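Local structure of possible transcriptional regulator, ArsR family protein (Rhodococcus sp., 2OQG) at residues 54-66 with 73-85. The protein probably binds DNA as a winged helix-turn-helix transcriptional regulator of the ArsR family. Numbering follows the deposited sequence.
With ACY (acetic acid), chain F.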
ATOM      1  N   HIS A  54       6.083   2.022 -20.336  1.00 14.26           N
ATOM      2  CA  HIS A  54       5.547   3.329 -19.898  1.00 13.70           C
ATOM      3  C   HIS A  54       5.648   3.422 -18.368  1.00 12.39           C
ATOM      4  O   HIS A  54       6.035   4.491 -17.862  1.00 11.96           O
ATOM      5  CB  HIS A  54       4.105   3.470 -20.313  1.00 14.71           C
ATOM      6  CG  HIS A  54       3.897   3.756 -21.771  1.00 14.92           C
ATOM      7  ND1 HIS A  54       4.589   4.730 -22.458  1.00 16.89           N
ATOM      8  CD2 HIS A  54       3.057   3.184 -22.675  1.00 18.55           C
ATOM      9  CE1 HIS A  54       4.187   4.753 -23.719  1.00 20.01           C
ATOM     10  NE2 HIS A  54       3.255   3.825 -23.874  1.00 20.30           N
ATOM     11  N   LEU A  55       5.248   2.365 -17.653  1.00 11.43           N
ATOM     12  CA  LEU A  55       5.296   2.397 -16.180  1.00 11.37           C
ATOM     13  C   LEU A  55       6.717   2.596 -15.673  1.00 12.33           C
ATOM     14  O   LEU A  55       6.957   3.359 -14.737  1.00 11.59           O
ATOM     15  CB  LEU A  55       4.690   1.184 -15.553  1.00 13.71           C
ATOM     16  CG  LEU A  55       3.185   1.099 -15.695  1.00 10.61           C
ATOM     17  CD1 LEU A  55       2.768  -0.326 -15.310  1.00 14.34           C
ATOM     18  CD2 LEU A  55       2.432   2.210 -14.845  1.00 10.18           C
ATOM     19  N   ASN A  56       7.667   1.919 -16.311  1.00 12.07           N
ATOM     20  CA  ASN A  56       9.080   2.037 -15.873  1.00 12.34           C
ATOM     21  C   ASN A  56       9.533   3.478 -16.068  1.00 11.30           C
ATOM     22  O   ASN A  56      10.230   4.048 -15.186  1.00 13.68           O
ATOM     23  CB  ASN A  56       9.984   1.048 -16.653  1.00 13.56           C
ATOM     24  CG  ASN A  56       9.702  -0.385 -16.273  1.00 17.07           C
ATOM     25  OD1 ASN A  56       9.059  -0.630 -15.253  1.00 20.34           O
ATOM     26  ND2 ASN A  56      10.164  -1.355 -17.097  1.00 21.16           N
ATOM     27  N   ALA A  57       9.152   4.066 -17.203  1.00 12.17           N
ATOM     28  CA  ALA A  57       9.569   5.457 -17.509  1.00 12.79           C
ATOM     29  C   ALA A  57       8.932   6.389 -16.495  1.00 12.00           C
ATOM     30  O   ALA A  57       9.621   7.299 -15.938  1.00 12.65           O
ATOM     31  CB  ALA A  57       9.174   5.848 -18.906  1.00 13.28           C
ATOM     32  N   LEU A  58       7.634   6.169 -16.238  1.00 10.88           N
ATOM     33  CA  LEU A  58       6.941   7.007 -15.230  1.00 10.14           C
ATOM     34  C   LEU A  58       7.522   6.857 -13.815  1.00  9.59           C
ATOM     35  O   LEU A  58       7.625   7.867 -13.060  1.00  9.65           O
ATOM     36  CB  LEU A  58       5.432   6.733 -15.230  1.00 10.15           C
ATOM     37  CG  LEU A  58       4.729   7.114 -16.519  1.00 11.13           C
ATOM     38  CD1 LEU A  58       3.296   6.543 -16.510  1.00 10.97           C
ATOM     39  CD2 LEU A  58       4.714   8.678 -16.703  1.00 11.31           C
ATOM     40  N   GLN A  59       7.887   5.644 -13.405  1.00  9.99           N
ATOM     41  CA  GLN A  59       8.486   5.481 -12.073  1.00  9.76           C
ATOM     42  C   GLN A  59       9.866   6.110 -12.017  1.00 10.78           C
ATOM     43  O   GLN A  59      10.250   6.705 -10.985  1.00 13.05           O
ATOM     44  CB  GLN A  59       8.584   3.992 -11.708  1.00 11.37           C
ATOM     45  CG  GLN A  59       7.268   3.302 -11.651  1.00 10.04           C
ATOM     46  CD  GLN A  59       7.418   1.812 -11.366  1.00 14.30           C
ATOM     47  OE1 GLN A  59       7.534   1.381 -10.229  1.00 15.01           O
ATOM     48  NE2 GLN A  59       7.475   1.044 -12.419  1.00 15.84           N
ATOM     49  N   ALA A  60      10.614   6.003 -13.124  1.00 11.27           N
ATOM     50  CA  ALA A  60      11.997   6.485 -13.109  1.00 12.65           C
ATOM     51  C   ALA A  60      12.069   7.983 -12.933  1.00 13.17           C
ATOM     52  O   ALA A  60      13.074   8.491 -12.476  1.00 16.43           O
ATOM     53  CB  ALA A  60      12.762   6.066 -14.424  1.00 12.95           C
ATOM     54  N   CYS A  61      11.050   8.706 -13.383  1.00 12.00           N
ATOM     55  CA  CYS A  61      11.109  10.164 -13.270  1.00 13.35           C
ATOM     56  C   CYS A  61      10.220  10.628 -12.118  1.00 12.87           C
ATOM     57  O   CYS A  61      10.064  11.839 -11.913  1.00 15.14           O
ATOM     58  CB  CYS A  61      10.721  10.800 -14.612  1.00 14.86           C
ATOM     59  SG  CYS A  61       9.016  10.633 -14.953  1.00 17.52           S
ATOM     60  N   GLY A  62       9.693   9.686 -11.334  1.00 10.90           N
ATOM     61  CA  GLY A  62       8.991  10.027 -10.098  1.00 11.47           C
ATOM     62  C   GLY A  62       7.510  10.329 -10.220  1.00 10.86           C
ATOM     63  O   GLY A  62       6.867  10.760  -9.244  1.00 12.95           O
ATOM     64  N   LEU A  63       6.934  10.079 -11.387  1.00 10.06           N
ATOM     65  CA  LEU A  63       5.500  10.380 -11.584  1.00  7.57           C
ATOM     66  C   LEU A  63       4.564   9.287 -11.099  1.00  8.68           C
ATOM     67  O   LEU A  63       3.334   9.498 -10.898  1.00 11.38           O
ATOM     68  CB  LEU A  63       5.226  10.630 -13.079  1.00  7.64           C
ATOM     69  CG  LEU A  63       5.757  11.988 -13.560  1.00  9.58           C
ATOM     70  CD1 LEU A  63       5.710  12.072 -15.063  1.00 14.70           C
ATOM     71  CD2 LEU A  63       4.867  13.097 -12.980  1.00 12.36           C
ATOM     72  N   VAL A  64       5.138   8.096 -10.942  1.00  8.81           N
ATOM     73  CA  VAL A  64       4.404   6.881 -10.486  1.00  9.45           C
ATOM     74  C   VAL A  64       5.223   6.150  -9.464  1.00  9.07           C
ATOM     75  O   VAL A  64       6.493   6.112  -9.556  1.00  9.71           O
ATOM     76  CB  VAL A  64       4.070   5.935 -11.716  1.00  8.63           C
ATOM     77  CG1 VAL A  64       3.658   4.575 -11.294  1.00  9.61           C
ATOM     78  CG2 VAL A  64       3.058   6.628 -12.618  1.00  9.35           C
ATOM     79  N   GLU A  65       4.525   5.553  -8.475  1.00  9.99           N
ATOM     80  CA  GLU A  65       5.193   4.623  -7.592  1.00 12.21           C
ATOM     81  C   GLU A  65       4.489   3.259  -7.617  1.00 11.76           C
ATOM     82  O   GLU A  65       3.255   3.195  -7.756  1.00 13.24           O
ATOM     83  CB  GLU A  65       5.318   5.142  -6.150  1.00 13.84           C
ATOM     84  CG  GLU A  65       4.006   5.295  -5.431  1.00 14.79           C
ATOM     85  CD  GLU A  65       4.158   5.925  -4.040  1.00 17.71           C
ATOM     86  OE1 GLU A  65       5.320   6.226  -3.633  1.00 22.62           O
ATOM     87  OE2 GLU A  65       3.099   6.171  -3.365  1.00 23.37           O
ATOM     88  N   SER A  66       5.265   2.181  -7.460  1.00 11.96           N
ATOM     89  CA  SER A  66       4.664   0.893  -7.228  1.00 13.37           C
ATOM     90  C   SER A  66       4.198   0.758  -5.776  1.00 13.89           C
ATOM     91  O   SER A  66       4.810   1.331  -4.826  1.00 15.59           O
ATOM     92  CB  SER A  66       5.664  -0.183  -7.537  1.00 15.86           C
ATOM     93  OG  SER A  66       6.702  -0.013  -6.640  1.00 19.63           O
ATOM     94  N   ILE A  73       0.862  -6.336  -6.895  1.00 18.26           N
ATOM     95  CA  ILE A  73       1.579  -5.116  -7.335  1.00 16.85           C
ATOM     96  C   ILE A  73       0.636  -4.198  -8.097  1.00 16.12           C
ATOM     97  O   ILE A  73       0.051  -4.582  -9.124  1.00 18.08           O
ATOM     98  CB  ILE A  73       2.795  -5.385  -8.254  1.00 17.25           C
ATOM     99  CG1 ILE A  73       3.884  -6.159  -7.518  1.00 18.18           C
ATOM    100  CG2 ILE A  73       3.459  -4.049  -8.699  1.00 19.00           C
ATOM    101  CD1 ILE A  73       4.854  -6.855  -8.402  1.00 21.16           C
ATOM    102  N   ARG A  74       0.478  -2.988  -7.565  1.00 14.34           N
ATOM    103  CA  ARG A  74      -0.325  -1.983  -8.217  1.00 14.02           C
ATOM    104  C   ARG A  74       0.512  -0.732  -8.363  1.00 13.24           C
ATOM    105  O   ARG A  74       1.612  -0.669  -7.819  1.00 11.91           O
ATOM    106  CB  ARG A  74      -1.571  -1.680  -7.419  1.00 14.04           C
ATOM    107  CG  ARG A  74      -2.529  -2.911  -7.321  1.00 16.07           C
ATOM    108  CD  ARG A  74      -3.882  -2.507  -6.792  1.00 22.25           C
ATOM    109  NE  ARG A  74      -4.781  -3.661  -6.733  1.00 25.47           N
ATOM    110  CZ  ARG A  74      -4.748  -4.597  -5.774  1.00 30.16           C
ATOM    111  NH1 ARG A  74      -3.875  -4.531  -4.754  1.00 30.72           N
ATOM    112  NH2 ARG A  74      -5.601  -5.615  -5.828  1.00 33.41           N
ATOM    113  N   TYR A  75      -0.013   0.251  -9.088  1.00 11.48           N
ATOM    114  CA  TYR A  75       0.731   1.503  -9.340  1.00 11.77           C
ATOM    115  C   TYR A  75      -0.110   2.710  -8.984  1.00 11.91           C
ATOM    116  O   TYR A  75      -1.360   2.657  -9.072  1.00 11.86           O
ATOM    117  CB  TYR A  75       1.176   1.570 -10.797  1.00 12.86           C
ATOM    118  CG  TYR A  75       2.108   0.456 -11.130  1.00 11.40           C
ATOM    119  CD1 TYR A  75       3.462   0.617 -10.956  1.00 13.70           C
ATOM    120  CD2 TYR A  75       1.624  -0.826 -11.547  1.00 12.75           C
ATOM    121  CE1 TYR A  75       4.371  -0.429 -11.244  1.00 12.30           C
ATOM    122  CE2 TYR A  75       2.537  -1.894 -11.811  1.00 13.06           C
ATOM    123  CZ  TYR A  75       3.897  -1.672 -11.653  1.00 13.91           C
ATOM    124  OH  TYR A  75       4.760  -2.709 -11.913  1.00 18.05           O
ATOM    125  N   ARG A  76       0.553   3.821  -8.642  1.00 11.42           N
ATOM    126  CA  ARG A  76      -0.183   4.991  -8.152  1.00 11.81           C
ATOM    127  C   ARG A  76       0.518   6.229  -8.744  1.00 12.23           C
ATOM    128  O   ARG A  76       1.729   6.287  -8.754  1.00 12.00           O
ATOM    129  CB  ARG A  76      -0.148   5.054  -6.607  1.00 12.00           C
ATOM    130  CG  ARG A  76      -0.627   6.329  -5.997  1.00 12.84           C
ATOM    131  CD  ARG A  76      -0.384   6.211  -4.488  1.00 14.17           C
ATOM    132  NE  ARG A  76      -1.049   5.037  -3.917  1.00 16.27           N
ATOM    133  CZ  ARG A  76      -0.774   4.529  -2.709  1.00 15.20           C
ATOM    134  NH1 ARG A  76       0.163   5.099  -1.948  1.00 19.29           N
ATOM    135  NH2 ARG A  76      -1.470   3.481  -2.260  1.00 19.29           N
ATOM    136  N   ALA A  77      -0.248   7.177  -9.273  1.00 10.66           N
ATOM    137  CA  ALA A  77       0.311   8.449  -9.766  1.00 10.84           C
ATOM    138  C   ALA A  77       0.586   9.320  -8.557  1.00 12.94           C
ATOM    139  O   ALA A  77      -0.230   9.376  -7.609  1.00 12.67           O
ATOM    140  CB  ALA A  77      -0.649   9.143 -10.709  1.00 12.42           C
ATOM    141  N   LEU A  78       1.641  10.125  -8.683  1.00 11.86           N
ATOM    142  CA  LEU A  78       2.110  11.014  -7.629  1.00 12.97           C
ATOM    143  C   LEU A  78       2.152  12.444  -8.107  1.00 12.47           C
ATOM    144  O   LEU A  78       2.615  12.733  -9.238  1.00 12.51           O
ATOM    145  CB  LEU A  78       3.539  10.638  -7.233  1.00 12.67           C
ATOM    146  CG  LEU A  78       3.617   9.278  -6.558  1.00 13.45           C
ATOM    147  CD1 LEU A  78       5.106   8.916  -6.321  1.00 15.47           C
ATOM    148  CD2 LEU A  78       2.855   9.180  -5.278  1.00 14.67           C
ATOM    149  N   GLY A  79       1.637  13.365  -7.269  1.00 13.82           N
ATOM    150  CA  GLY A  79       1.631  14.766  -7.681  1.00 13.50           C
ATOM    151  C   GLY A  79       2.932  15.511  -7.556  1.00 13.37           C
ATOM    152  O   GLY A  79       3.092  16.559  -8.214  1.00 14.42           O
ATOM    153  N   ALA A  80       3.871  15.044  -6.720  1.00 14.50           N
ATOM    154  CA  ALA A  80       5.117  15.825  -6.433  1.00 15.15           C
ATOM    155  C   ALA A  80       5.850  16.378  -7.653  1.00 15.06           C
ATOM    156  O   ALA A  80       6.235  17.590  -7.656  1.00 15.11           O
ATOM    157  CB  ALA A  80       6.121  15.048  -5.555  1.00 15.93           C
ATOM    158  N   GLU A  81       6.081  15.548  -8.676  1.00 14.84           N
ATOM    159  CA  GLU A  81       6.800  16.078  -9.830  1.00 15.97           C
ATOM    160  C   GLU A  81       5.959  16.971 -10.728  1.00 13.51           C
ATOM    161  O   GLU A  81       6.512  17.872 -11.360  1.00 14.97           O
ATOM    162  CB  GLU A  81       7.444  14.950 -10.646  1.00 16.60           C
ATOM    163  CG  GLU A  81       8.343  14.063  -9.767  1.00 21.94           C
ATOM    164  CD  GLU A  81       9.763  14.554  -9.542  1.00 31.55           C
ATOM    165  OE1 GLU A  81      10.695  13.767  -9.857  1.00 38.55           O
ATOM    166  OE2 GLU A  81       9.988  15.673  -9.024  1.00 35.50           O
ATOM    167  N   LEU A  82       4.631  16.799 -10.732  1.00 14.29           N
ATOM    168  CA  LEU A  82       3.766  17.654 -11.489  1.00 13.37           C
ATOM    169  C   LEU A  82       3.773  18.990 -10.767  1.00 10.74           C
ATOM    170  O   LEU A  82       3.834  20.035 -11.408  1.00 11.57           O
ATOM    171  CB  LEU A  82       2.327  17.163 -11.538  1.00 13.49           C
ATOM    172  CG  LEU A  82       1.817  16.060 -12.435  1.00 13.66           C
ATOM    173  CD1 LEU A  82       0.264  16.157 -12.566  1.00 14.90           C
ATOM    174  CD2 LEU A  82       2.550  16.018 -13.717  1.00 15.56           C
ATOM    175  N   ASN A  83       3.793  18.959  -9.433  1.00 12.74           N
ATOM    176  CA  ASN A  83       3.799  20.246  -8.670  1.00 13.49           C
ATOM    177  C   ASN A  83       5.110  20.999  -8.880  1.00 13.29           C
ATOM    178  O   ASN A  83       5.133  22.222  -9.114  1.00 12.80           O
ATOM    179  CB  ASN A  83       3.550  20.005  -7.186  1.00 14.29           C
ATOM    180  CG  ASN A  83       2.209  19.387  -6.917  1.00 18.16           C
ATOM    181  OD1 ASN A  83       1.246  19.531  -7.700  1.00 20.95           O
ATOM    182  ND2 ASN A  83       2.112  18.700  -5.778  1.00 20.53           N
ATOM    183  N   LYS A  84       6.210  20.265  -8.895  1.00 12.54           N
ATOM    184  CA  LYS A  84       7.522  20.902  -9.070  1.00 12.89           C
ATOM    185  C   LYS A  84       7.563  21.511 -10.480  1.00 11.29           C
ATOM    186  O   LYS A  84       8.025  22.649 -10.706  1.00 11.73           O
ATOM    187  CB  LYS A  84       8.675  19.912  -8.824  1.00 13.51           C
ATOM    188  CG  LYS A  84      10.032  20.483  -9.187  1.00 17.26           C
ATOM    189  CD  LYS A  84      11.048  19.357  -9.238  1.00 20.68           C
ATOM    190  CE  LYS A  84      11.717  19.209  -7.937  1.00 23.65           C
ATOM    191  NZ  LYS A  84      12.586  18.004  -7.885  1.00 24.06           N
ATOM    192  N   THR A  85       7.108  20.725 -11.459  1.00  9.90           N
ATOM    193  CA  THR A  85       7.122  21.243 -12.822  1.00 10.65           C
ATOM    194  C   THR A  85       6.263  22.490 -12.946  1.00 10.65           C
ATOM    195  O   THR A  85       6.661  23.480 -13.567  1.00 11.49           O
ATOM    196  CB  THR A  85       6.627  20.175 -13.766  1.00 12.43           C
ATOM    197  OG1 THR A  85       7.514  19.031 -13.691  1.00 13.92           O
ATOM    198  CG2 THR A  85       6.508  20.730 -15.160  1.00 14.25           C
TER
HETATM  199  C   ACY F 203      -0.369   2.737   0.924  1.00 25.09           C
HETATM  200  O   ACY F 203       0.238   3.760   0.556  1.00 25.97           O
HETATM  201  OXT ACY F 203      -1.134   2.036   0.223  1.00 24.54           O
HETATM  202  CH3 ACY F 203      -0.162   2.297   2.342  1.00 25.37           C
HETATM  203  O   HOH W   1       7.082  -1.760 -12.815  1.00 26.85           O
HETATM  204  O   HOH W   2       5.372  12.980  -9.204  1.00 17.12           O
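Glu65 and Arg76 form a hydrogen-bonded pair in the antiparallel beta hairpin that makes the wing of this winged helix-turn-helix fold. Their backbones bond both ways, Glu65 N to Arg76 O and Arg76 N to Glu65 O, each at 2.9 Å; Leu78 N extends the pairing to Leu63 O.

Among the charged groups, the Glu65 and Arg76 side chains run alongside each other, pointing the same way. Their salt bridge is weak: NH1 of Arg76 stands 3.4 Å from OE2 of Glu65, with carboxylate and guanidinium planes 64° apart. The guanidinium edge is held more firmly, NH1 and NH2 each donating to one oxygen of an acetic acid molecule, probably from the crystallisation liquor, while NH2 also pairs with Asp34.

Packing contacts begin with Glu65 itself. With CG wedged between its backbone N and carbonyl carbon (chi1 66°), it lays its extended chain across Leu78, whose CD2 lies 3.6 Å from Glu65 OE2. Were alanine to stand in place of Glu65, the Leu78 methyls would probably lose this cover and Arg76 one of its carboxylate neighbours. Round the Tyr75 ring, the wing meets helix 48-60: Leu55 CD1 sits over one face, 3.9 Å from the centroid, a CH-pi contact, and the Gln59 amide stands nearly perpendicular to the ring with NE2 3.6 Å from Tyr75 CE1. Farther along, Leu63 CD2 meets Leu82 CD2 of helix 80-107.

Gly62, with positive phi, is the C' residue of the Schellman motif ending helix 48-60, in which Leu63 N bonds Leu58 O and Gly62 N bonds Gln59 O. Two waters complete the contact. One joins Tyr75 OH, Gln59 NE2 and, weakly, Asn56 OD1; the other donates to Gly62 O and Leu78 O and accepts from Glu81 N at 2.7 Å.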